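Long-range contacts in D-3-phosphoglycerate dehydrogenase oxidoreductase protein (Ralstonia solanacearum, PDB 3GG9), which probably acts as an NAD-dependent phosphoglycerate dehydrogenase of the D-isomer specific 2-hydroxyacid dehydrogenase family: residues L18-L23 and S308-F313; P108-E113 and Y303-S308; L219-R224 and F247-R252. One frame throughout, in Å; residues are numbered along the deposited sequence.

Interaction 1: L18-L23 and S308-F313. With SO4 (sulfate ion), chain E.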
loop_
_atom_site.group_PDB
_atom_site.type_symbol
_atom_site.label_atom_id
_atom_site.label_comp_id
_atom_site.label_asym_id
_atom_site.label_seq_id
_atom_site.Cartn_x
_atom_site.Cartn_y
_atom_site.Cartn_z
ATOM N N LEU A 18 14.268 11.717 -18.086
ATOM C CA LEU A 18 14.299 12.646 -16.951
ATOM C C LEU A 18 14.587 14.030 -17.490
ATOM O O LEU A 18 15.293 14.147 -18.483
ATOM C CB LEU A 18 15.391 12.260 -15.951
ATOM C CG LEU A 18 15.298 10.890 -15.241
ATOM C CD1 LEU A 18 16.513 10.646 -14.411
ATOM C CD2 LEU A 18 14.047 10.717 -14.387
ATOM N N ASP A 19 14.069 15.070 -16.832
ATOM C CA ASP A 19 14.436 16.448 -17.171
ATOM C C ASP A 19 15.943 16.655 -17.132
ATOM O O ASP A 19 16.490 17.352 -17.979
ATOM C CB ASP A 19 13.784 17.452 -16.221
ATOM C CG ASP A 19 12.258 17.521 -16.377
ATOM O OD1 ASP A 19 11.700 17.003 -17.373
ATOM O OD2 ASP A 19 11.609 18.091 -15.479
ATOM N N CYS A 20 16.613 16.024 -16.164
ATOM C CA CYS A 20 18.045 16.219 -15.968
ATOM C C CYS A 20 18.928 15.581 -17.055
ATOM O O CYS A 20 20.089 15.922 -17.158
ATOM C CB CYS A 20 18.477 15.758 -14.565
ATOM S SG CYS A 20 18.473 13.968 -14.342
ATOM N N PHE A 21 18.390 14.659 -17.850
ATOM C CA PHE A 21 19.162 14.020 -18.922
ATOM C C PHE A 21 19.794 15.021 -19.910
ATOM O O PHE A 21 20.842 14.733 -20.512
ATOM C CB PHE A 21 18.284 13.051 -19.693
ATOM C CG PHE A 21 19.056 12.074 -20.516
ATOM C CD1 PHE A 21 19.763 11.042 -19.904
ATOM C CD2 PHE A 21 19.077 12.180 -21.901
ATOM C CE1 PHE A 21 20.483 10.129 -20.671
ATOM C CE2 PHE A 21 19.800 11.263 -22.685
ATOM C CZ PHE A 21 20.493 10.245 -22.071
ATOM N N SER A 22 19.167 16.195 -20.048
ATOM C CA SER A 22 19.664 17.241 -20.956
ATOM C C SER A 22 20.990 17.835 -20.487
ATOM O O SER A 22 21.691 18.501 -21.265
ATOM C CB SER A 22 18.622 18.348 -21.163
ATOM O OG SER A 22 19.074 19.279 -22.143
ATOM N N LEU A 23 21.347 17.593 -19.227
ATOM C CA LEU A 23 22.663 17.973 -18.713
ATOM C C LEU A 23 23.817 17.350 -19.501
ATOM O O LEU A 23 24.896 17.924 -19.558
ATOM C CB LEU A 23 22.818 17.610 -17.230
ATOM C CG LEU A 23 21.981 18.361 -16.190
ATOM C CD1 LEU A 23 22.130 17.703 -14.818
ATOM C CD2 LEU A 23 22.350 19.836 -16.129
ATOM N N SER A 308 13.102 11.129 -6.854
ATOM C CA SER A 308 14.351 10.507 -6.442
ATOM C C SER A 308 15.316 10.400 -7.628
ATOM O O SER A 308 16.462 10.783 -7.498
ATOM C CB SER A 308 14.095 9.117 -5.826
ATOM O OG SER A 308 15.306 8.530 -5.377
ATOM N N TYR A 309 14.862 9.881 -8.769
ATOM C CA TYR A 309 15.710 9.774 -9.978
ATOM C C TYR A 309 16.168 11.171 -10.469
ATOM O O TYR A 309 17.346 11.396 -10.765
ATOM C CB TYR A 309 14.966 9.022 -11.090
ATOM C CG TYR A 309 15.236 7.503 -11.135
ATOM C CD1 TYR A 309 15.552 6.784 -9.976
ATOM C CD2 TYR A 309 15.146 6.793 -12.336
ATOM C CE1 TYR A 309 15.806 5.386 -10.020
ATOM C CE2 TYR A 309 15.406 5.398 -12.384
ATOM C CZ TYR A 309 15.734 4.713 -11.216
ATOM O OH TYR A 309 15.981 3.340 -11.231
ATOM N N GLU A 310 15.245 12.118 -10.516
ATOM C CA GLU A 310 15.625 13.474 -10.914
ATOM C C GLU A 310 16.799 13.991 -10.065
ATOM O O GLU A 310 17.788 14.441 -10.624
ATOM C CB GLU A 310 14.432 14.445 -10.873
ATOM C CG GLU A 310 13.368 14.231 -11.975
ATOM C CD GLU A 310 13.792 14.620 -13.409
ATOM O OE1 GLU A 310 12.937 14.423 -14.319
ATOM O OE2 GLU A 310 14.946 15.112 -13.646
ATOM N N MET A 311 16.689 13.884 -8.734
ATOM C CA MET A 311 17.723 14.323 -7.781
ATOM C C MET A 311 19.004 13.491 -7.913
ATOM O O MET A 311 20.093 14.046 -8.081
ATOM C CB MET A 311 17.207 14.254 -6.325
ATOM C CG MET A 311 18.238 14.719 -5.268
ATOM S SD MET A 311 17.967 14.075 -3.584
ATOM C CE MET A 311 16.635 15.158 -3.052
ATOM N N TYR A 312 18.863 12.168 -7.852
ATOM C CA TYR A 312 20.015 11.264 -7.914
ATOM C C TYR A 312 20.855 11.433 -9.187
ATOM O O TYR A 312 22.051 11.677 -9.093
ATOM C CB TYR A 312 19.592 9.808 -7.723
ATOM C CG TYR A 312 19.419 9.385 -6.268
ATOM C CD1 TYR A 312 20.298 8.478 -5.681
ATOM C CD2 TYR A 312 18.384 9.894 -5.474
ATOM C CE1 TYR A 312 20.147 8.082 -4.346
ATOM C CE2 TYR A 312 18.223 9.503 -4.134
ATOM C CZ TYR A 312 19.103 8.589 -3.584
ATOM O OH TYR A 312 18.961 8.201 -2.264
ATOM N N PHE A 313 20.224 11.316 -10.355
ATOM C CA PHE A 313 20.908 11.502 -11.638
ATOM C C PHE A 313 21.306 12.951 -11.914
ATOM O O PHE A 313 22.384 13.214 -12.466
ATOM C CB PHE A 313 20.056 10.940 -12.761
ATOM C CG PHE A 313 19.918 9.440 -12.672
ATOM C CD1 PHE A 313 20.885 8.624 -13.243
ATOM C CD2 PHE A 313 18.879 8.866 -11.944
ATOM C CE1 PHE A 313 20.794 7.245 -13.148
ATOM C CE2 PHE A 313 18.772 7.443 -11.824
ATOM C CZ PHE A 313 19.746 6.658 -12.431
HETATM S S SO4 E . 21.824 6.452 -0.833
HETATM O O1 SO4 E . 21.300 6.118 -2.141
HETATM O O2 SO4 E . 23.034 7.240 -0.969
HETATM O O3 SO4 E . 20.829 7.232 -0.107
HETATM O O4 SO4 E . 22.095 5.200 -0.127
#

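Interaction 2: P108-E113 and Y303-S308. With SO4 (sulfate ion), chain G.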
loop_
_atom_site.group_PDB
_atom_site.type_symbol
_atom_site.label_atom_id
_atom_site.label_comp_id
_atom_site.label_asym_id
_atom_site.label_seq_id
_atom_site.Cartn_x
_atom_site.Cartn_y
_atom_site.Cartn_z
ATOM N N PRO A 108 16.235 10.111 2.132
ATOM C CA PRO A 108 15.520 9.013 2.779
ATOM C C PRO A 108 14.039 8.925 2.390
ATOM O O PRO A 108 13.404 7.956 2.732
ATOM C CB PRO A 108 15.655 9.349 4.280
ATOM C CG PRO A 108 15.573 10.935 4.281
ATOM C CD PRO A 108 16.329 11.318 2.999
ATOM N N VAL A 109 13.484 9.924 1.694
ATOM C CA VAL A 109 12.028 10.010 1.571
ATOM C C VAL A 109 11.398 8.891 0.741
ATOM O O VAL A 109 10.440 8.280 1.204
ATOM C CB VAL A 109 11.589 11.371 1.030
ATOM C CG1 VAL A 109 10.060 11.452 0.933
ATOM C CG2 VAL A 109 12.152 12.468 1.959
ATOM N N ALA A 110 11.926 8.641 -0.458
ATOM C CA ALA A 110 11.390 7.557 -1.341
ATOM C C ALA A 110 11.432 6.162 -0.736
ATOM O O ALA A 110 10.427 5.446 -0.803
ATOM C CB ALA A 110 12.048 7.561 -2.717
ATOM N N PRO A 111 12.575 5.754 -0.149
ATOM C CA PRO A 111 12.520 4.449 0.521
ATOM C C PRO A 111 11.713 4.402 1.811
ATOM O O PRO A 111 11.229 3.349 2.164
ATOM C CB PRO A 111 14.006 4.117 0.777
ATOM C CG PRO A 111 14.647 5.470 0.899
ATOM C CD PRO A 111 13.951 6.296 -0.149
ATOM N N ALA A 112 11.566 5.523 2.532
ATOM C CA ALA A 112 10.688 5.516 3.697
ATOM C C ALA A 112 9.223 5.343 3.278
ATOM O O ALA A 112 8.469 4.574 3.891
ATOM C CB ALA A 112 10.837 6.825 4.509
ATOM N N GLU A 113 8.803 6.068 2.250
ATOM C CA GLU A 113 7.428 5.968 1.800
ATOM C C GLU A 113 7.178 4.576 1.258
ATOM O O GLU A 113 6.113 4.010 1.436
ATOM C CB GLU A 113 7.130 6.988 0.731
ATOM C CG GLU A 113 7.112 8.397 1.344
ATOM C CD GLU A 113 6.472 9.430 0.456
ATOM O OE1 GLU A 113 5.987 9.062 -0.621
ATOM O OE2 GLU A 113 6.432 10.625 0.844
ATOM N N TYR A 303 14.126 3.143 -4.049
ATOM C CA TYR A 303 14.628 4.420 -4.598
ATOM C C TYR A 303 14.150 4.695 -6.021
ATOM O O TYR A 303 14.472 5.745 -6.591
ATOM C CB TYR A 303 16.166 4.484 -4.543
ATOM C CG TYR A 303 16.697 4.390 -3.142
ATOM C CD1 TYR A 303 16.947 5.538 -2.398
ATOM C CD2 TYR A 303 16.930 3.152 -2.548
ATOM C CE1 TYR A 303 17.411 5.451 -1.120
ATOM C CE2 TYR A 303 17.396 3.058 -1.254
ATOM C CZ TYR A 303 17.621 4.206 -0.541
ATOM O OH TYR A 303 18.076 4.089 0.742
ATOM N N VAL A 304 13.407 3.742 -6.605
ATOM C CA VAL A 304 12.862 3.892 -7.974
ATOM C C VAL A 304 11.604 4.757 -7.937
ATOM O O VAL A 304 10.500 4.287 -7.719
ATOM C CB VAL A 304 12.646 2.513 -8.691
ATOM C CG1 VAL A 304 12.274 2.692 -10.158
ATOM C CG2 VAL A 304 13.922 1.716 -8.610
ATOM N N GLU A 305 11.804 6.057 -8.094
ATOM C CA GLU A 305 10.728 7.007 -7.926
ATOM C C GLU A 305 11.167 8.252 -8.702
ATOM O O GLU A 305 12.347 8.587 -8.710
ATOM C CB GLU A 305 10.516 7.284 -6.428
ATOM C CG GLU A 305 9.393 8.251 -6.075
ATOM C CD GLU A 305 9.786 9.714 -6.154
ATOM O OE1 GLU A 305 10.864 10.077 -5.620
ATOM O OE2 GLU A 305 9.004 10.510 -6.736
ATOM N N ARG A 306 10.217 8.947 -9.307
ATOM C CA ARG A 306 10.527 10.005 -10.278
ATOM C C ARG A 306 11.343 11.172 -9.714
ATOM O O ARG A 306 12.319 11.601 -10.331
ATOM C CB ARG A 306 9.256 10.498 -10.981
ATOM C CG ARG A 306 8.113 10.865 -10.056
ATOM C CD ARG A 306 7.415 12.085 -10.594
ATOM N NE ARG A 306 6.727 12.851 -9.559
ATOM C CZ ARG A 306 6.680 14.179 -9.546
ATOM N NH1 ARG A 306 7.303 14.873 -10.494
ATOM N NH2 ARG A 306 6.034 14.818 -8.577
ATOM N N GLU A 307 10.950 11.671 -8.538
ATOM C CA GLU A 307 11.671 12.792 -7.904
ATOM C C GLU A 307 13.052 12.329 -7.437
ATOM O O GLU A 307 14.044 13.029 -7.627
ATOM C CB GLU A 307 10.889 13.364 -6.721
ATOM C CG GLU A 307 9.566 13.999 -7.122
ATOM C CD GLU A 307 8.959 14.911 -6.034
ATOM O OE1 GLU A 307 9.691 15.353 -5.121
ATOM O OE2 GLU A 307 7.733 15.174 -6.103
ATOM N N SER A 308 13.102 11.129 -6.854
ATOM C CA SER A 308 14.351 10.507 -6.442
ATOM C C SER A 308 15.316 10.400 -7.628
ATOM O O SER A 308 16.462 10.783 -7.498
ATOM C CB SER A 308 14.095 9.117 -5.826
ATOM O OG SER A 308 15.306 8.530 -5.377
HETATM S S SO4 G . 4.817 18.113 -10.265
HETATM O O1 SO4 G . 5.211 19.517 -10.390
HETATM O O2 SO4 G . 5.449 17.540 -9.081
HETATM O O3 SO4 G . 3.364 18.026 -10.128
HETATM O O4 SO4 G . 5.221 17.357 -11.453
#

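Interaction 3: L219-R224 and F247-R252. With SO4 (sulfate ion), chain F; SO4 (sulfate ion), chain E.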
loop_
_atom_site.group_PDB
_atom_site.type_symbol
_atom_site.label_atom_id
_atom_site.label_comp_id
_atom_site.label_asym_id
_atom_site.label_seq_id
_atom_site.Cartn_x
_atom_site.Cartn_y
_atom_site.Cartn_z
ATOM N N LEU A 219 7.333 -5.189 12.344
ATOM C CA LEU A 219 8.723 -4.882 12.649
ATOM C C LEU A 219 9.432 -4.511 11.359
ATOM O O LEU A 219 9.498 -5.297 10.404
ATOM C CB LEU A 219 9.418 -6.048 13.368
ATOM C CG LEU A 219 10.787 -5.754 14.015
ATOM C CD1 LEU A 219 11.016 -6.738 15.146
ATOM C CD2 LEU A 219 11.978 -5.764 13.040
ATOM N N SER A 220 9.981 -3.308 11.329
ATOM C CA SER A 220 10.634 -2.871 10.122
ATOM C C SER A 220 12.083 -2.555 10.373
ATOM O O SER A 220 12.418 -1.846 11.344
ATOM C CB SER A 220 9.907 -1.683 9.499
ATOM O OG SER A 220 10.505 -1.369 8.261
ATOM N N VAL A 221 12.928 -3.076 9.478
ATOM C CA VAL A 221 14.407 -2.973 9.566
ATOM C C VAL A 221 15.024 -1.834 8.745
ATOM O O VAL A 221 14.870 -1.781 7.523
ATOM C CB VAL A 221 15.084 -4.326 9.149
ATOM C CG1 VAL A 221 16.564 -4.284 9.460
ATOM C CG2 VAL A 221 14.464 -5.437 9.914
ATOM N N HIS A 222 15.728 -0.925 9.429
ATOM C CA HIS A 222 16.388 0.201 8.775
ATOM C C HIS A 222 17.853 0.364 9.154
ATOM O O HIS A 222 18.231 1.309 9.847
ATOM C CB HIS A 222 15.593 1.452 9.047
ATOM C CG HIS A 222 14.183 1.332 8.591
ATOM N ND1 HIS A 222 13.835 1.400 7.263
ATOM C CD2 HIS A 222 13.048 1.059 9.270
ATOM C CE1 HIS A 222 12.535 1.210 7.148
ATOM N NE2 HIS A 222 12.036 0.992 8.350
ATOM N N LEU A 223 18.674 -0.557 8.666
ATOM C CA LEU A 223 20.097 -0.601 8.996
ATOM C C LEU A 223 20.909 -0.613 7.715
ATOM O O LEU A 223 20.478 -1.179 6.713
ATOM C CB LEU A 223 20.417 -1.877 9.789
ATOM C CG LEU A 223 19.730 -2.126 11.132
ATOM C CD1 LEU A 223 19.972 -3.550 11.611
ATOM C CD2 LEU A 223 20.234 -1.113 12.168
ATOM N N ARG A 224 22.078 0.011 7.753
ATOM C CA ARG A 224 23.054 -0.101 6.685
ATOM C C ARG A 224 23.785 -1.419 6.897
ATOM O O ARG A 224 23.952 -1.871 8.051
ATOM C CB ARG A 224 24.036 1.078 6.711
ATOM C CG ARG A 224 23.392 2.466 6.452
ATOM C CD ARG A 224 23.289 2.800 4.961
ATOM N NE ARG A 224 22.302 3.852 4.690
ATOM C CZ ARG A 224 21.822 4.177 3.485
ATOM N NH1 ARG A 224 20.934 5.153 3.377
ATOM N NH2 ARG A 224 22.217 3.541 2.380
ATOM N N PHE A 247 7.009 -8.971 9.285
ATOM C CA PHE A 247 8.406 -8.560 9.195
ATOM C C PHE A 247 8.663 -7.794 7.894
ATOM O O PHE A 247 8.407 -8.316 6.817
ATOM C CB PHE A 247 9.327 -9.781 9.264
ATOM C CG PHE A 247 10.786 -9.439 9.130
ATOM C CD1 PHE A 247 11.475 -8.842 10.185
ATOM C CD2 PHE A 247 11.466 -9.691 7.950
ATOM C CE1 PHE A 247 12.823 -8.537 10.059
ATOM C CE2 PHE A 247 12.807 -9.387 7.813
ATOM C CZ PHE A 247 13.491 -8.808 8.876
ATOM N N VAL A 248 9.160 -6.554 7.992
ATOM C CA VAL A 248 9.433 -5.731 6.803
ATOM C C VAL A 248 10.929 -5.463 6.648
ATOM O O VAL A 248 11.604 -5.041 7.593
ATOM C CB VAL A 248 8.637 -4.358 6.817
ATOM C CG1 VAL A 248 8.858 -3.575 5.524
ATOM C CG2 VAL A 248 7.130 -4.586 7.040
ATOM N N ASN A 249 11.451 -5.695 5.451
ATOM C CA ASN A 249 12.853 -5.386 5.175
ATOM C C ASN A 249 13.015 -4.738 3.815
ATOM O O ASN A 249 13.029 -5.419 2.789
ATOM C CB ASN A 249 13.742 -6.646 5.287
ATOM C CG ASN A 249 15.234 -6.329 5.174
ATOM O OD1 ASN A 249 15.652 -5.172 5.190
ATOM N ND2 ASN A 249 16.039 -7.362 5.051
ATOM N N THR A 250 13.167 -3.413 3.818
ATOM C CA THR A 250 13.525 -2.701 2.616
ATOM C C THR A 250 14.987 -2.221 2.658
ATOM O O THR A 250 15.363 -1.330 1.905
ATOM C CB THR A 250 12.601 -1.471 2.424
ATOM O OG1 THR A 250 12.795 -0.596 3.527
ATOM C CG2 THR A 250 11.137 -1.893 2.417
ATOM N N SER A 251 15.808 -2.805 3.524
ATOM C CA SER A 251 17.194 -2.357 3.671
ATOM C C SER A 251 18.166 -3.176 2.825
ATOM O O SER A 251 18.492 -2.793 1.687
ATOM C CB SER A 251 17.602 -2.356 5.139
ATOM O OG SER A 251 16.995 -1.278 5.854
ATOM N N ARG A 252 18.656 -4.275 3.398
ATOM C CA ARG A 252 19.520 -5.213 2.681
ATOM C C ARG A 252 19.160 -6.628 3.134
ATOM O O ARG A 252 18.864 -6.851 4.315
ATOM C CB ARG A 252 21.013 -4.940 2.954
ATOM C CG ARG A 252 21.633 -3.679 2.302
ATOM C CD ARG A 252 21.703 -3.733 0.768
ATOM N NE ARG A 252 22.464 -4.882 0.270
ATOM C CZ ARG A 252 23.783 -4.901 0.059
ATOM N NH1 ARG A 252 24.523 -3.827 0.306
ATOM N NH2 ARG A 252 24.370 -6.008 -0.399
HETATM S S SO4 F . 20.078 6.056 6.859
HETATM O O1 SO4 F . 20.091 6.612 5.510
HETATM O O2 SO4 F . 21.091 4.996 7.004
HETATM O O3 SO4 F . 20.406 7.148 7.782
HETATM O O4 SO4 F . 18.761 5.461 7.129
HETATM S S SO4 E . 21.824 6.452 -0.833
HETATM O O1 SO4 E . 21.300 6.118 -2.141
HETATM O O2 SO4 E . 23.034 7.240 -0.969
HETATM O O3 SO4 E . 20.829 7.232 -0.107
HETATM O O4 SO4 E . 22.095 5.200 -0.127
HETATM O O HOH W 1 12.478 -2.188 6.307
HETATM O O HOH W 2 16.144 1.265 5.399
#

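Interaction 1: L18-L23 and S308-F313
Glu-310 OE1 accepts the backbone N-H of Asp-19 N at 2.8 Å, the shortest polar bond of this contact. Glu-310 OE2 takes the next amide, Cys-20 N, at 3.2 Å. Both oxygens use their syn lone pairs. The two bonds hold the carboxylate at the start of the 3-10 segment 19-23. The glutamate gets there because its chain bends at chi2 (-71°) and swings away from its own helix. Two amide donors would help stabilise its negative charge. Asp-19 works the other way: its OD2 is 4.1 Å from Glu-310 OE1, with the two carboxylate planes 46° apart. This could raise the proton affinity of the pair somewhat.

Beside this polar pair lies an apolar patch. Leu-18 passes alongside the Glu-310 side chain in the opposite direction. Its two methyls then meet different residues of the helix. Leu-18 CD2 rests 3.8 Å from Tyr-309 CB, and Leu-18 CD1 approaches Phe-313 CD2 at 3.9 Å, oblique to that ring. Cys-20 SG adds to the patch, 3.8 Å from Phe-313 CB. Within the helix, Phe-313 CE2 stands 3.5 Å above the plane of the Tyr-309 ring, over its centre. The hydroxyl of Tyr-309 leads away from the contact to Arg-58. On another side of the helix Tyr-312 OH lies beside a sulfate and takes a bond from Ser-107 N.

Segment 18-23 belongs to the loop between strand 4-7 and strand 28-31. Leu-18 also packs on Asn-151 of the second subunit. Farther along helix 306-324, Phe-317 receives Cys-20, Phe-21 and Leu-23, and Phe-21 reaches Val-29 and Val-31 of strand 28-31. The loop is thus packed against the helix and joined to the five-stranded parallel sheet.

Interaction 2: P108-E113 and Y303-S308
Pro-111 lies against one face of the Tyr-303 ring. Pro-111 CG comes 3.4 Å from Tyr-303 CE1, a tight apolar contact. Pro-111 CB is 4.1 Å from the Tyr-303 ring centroid and 20° off the normal, a CH-pi contact displaced toward the rim. Tyr-303 has two deposited conformers, and this holds for the one described. Its chi1 of -61° puts CG beside its own backbone N, and the ring then runs along the proline. Next to this pair, Ala-110 CB fits against two residues of the other segment. Ala-110 CB is 4.0 Å from Glu-305 OE1 and 4.0 Å from Ser-308 CB. No hydrogen bond crosses between the segments.

The next shell fixes Glu-305. This residue is the N-cap of helix 306-324. Glu-305 OE1 accepts from Ser-308 N at 2.8 Å, and Glu-305 OE2 from Glu-307 N at 2.9 Å. Both amides meet the oxygens from well out of the carboxylate plane. OE2 is gripped once more, by Val-157 N of the second subunit. The buried acid is therefore well supplied with donors. Farther out, one conformer of Arg-306 gives NH2 to a sulfate oxygen, O2, at 2.8 Å. Gln-161 of the second subunit binds the same ion. On the Pro-111 side, Ile-171 of helix 170-181 touches both the proline and Tyr-303.

The arrangement is an N-capped helix start set against the first turn of helix 109-123. In this family of two-domain dehydrogenases, such a pair of helices lies where the chain passes between the domains, and here the second subunit also meets it.

Interaction 3: L219-R224 and F247-R252
Leu-219 O receives Val-248 N at 2.7 Å. It joins parallel neighbours of the seven-stranded sheet. The Leu-219 side chain shares one face of the sheet with Val-221 and Phe-247. Ser-220 points to the other face, where it lies beside Val-248. Val-221 N then donates to Val-248 O at 3.0 Å, which continues the parallel pairing. Val-221 CG2 presses on Phe-247 CE1 at 3.5 Å, meeting the ring obliquely.

Beyond this point the strands part. Val-221 O and Thr-250 N are 4.4 Å apart, and a water bridges them. The same water also bonds to Ser-220 OG. Val-221 O has a second donor, Ser-251 OG at 2.7 Å, which comes from above the carbonyl plane, 38° out of it. The turn in the second segment places that serine: Asn-249 OD1 accepts from Ser-251 N at 2.9 Å, an Asx turn. Asn-249 ND2 in turn holds Arg-252 O. His-222 reaches Ser-251 through another water, which binds ND1 and donates to Ser-251 OG. Leu-223 N gives that hydroxyl only a weak bond, 3.4 Å to Ser-251 OG.

Arg-224 leaves the strand pair. Its chain bends at chi2 (-86°), and the edge of its guanidinium group meets two sulfates. NE and NH1 hold O2 and O1 of one ion, with NH1 at 2.7 Å from O1, while NH2 bonds to the other.

The first ion also binds the amides of Lys-170 and Ile-171, near what is probably the glycine-rich turn of the Rossmann fold. Direct backbone bonds thus give way to water and side-chain bonds at the strand ends, beside an anion site. That sulfate, probably from the crystallisation liquor, marks a site consistent with a pocket for the phosphates of NAD.

From the N terminus, the chain enters interaction 1 at 18-23, and that contact closes only when helix 306-324 arrives. Interaction 2 opens at 108-113 and closes at 303-308, so its loop is nested inside the first. Interaction 3 is nested inside both and closes a beta-alpha-beta unit. None of the loops cross. Interactions 1 and 2 share helix 306-324 and touch where Tyr-312 meets Tyr-303. Tyr-303 also packs near Arg-224 of interaction 3, and one sulfate lies beside both Tyr-312 and Arg-224. Together the contacts lead from the five-stranded sheet, past the two helices 109-123 and 306-324, to the seven-stranded sheet.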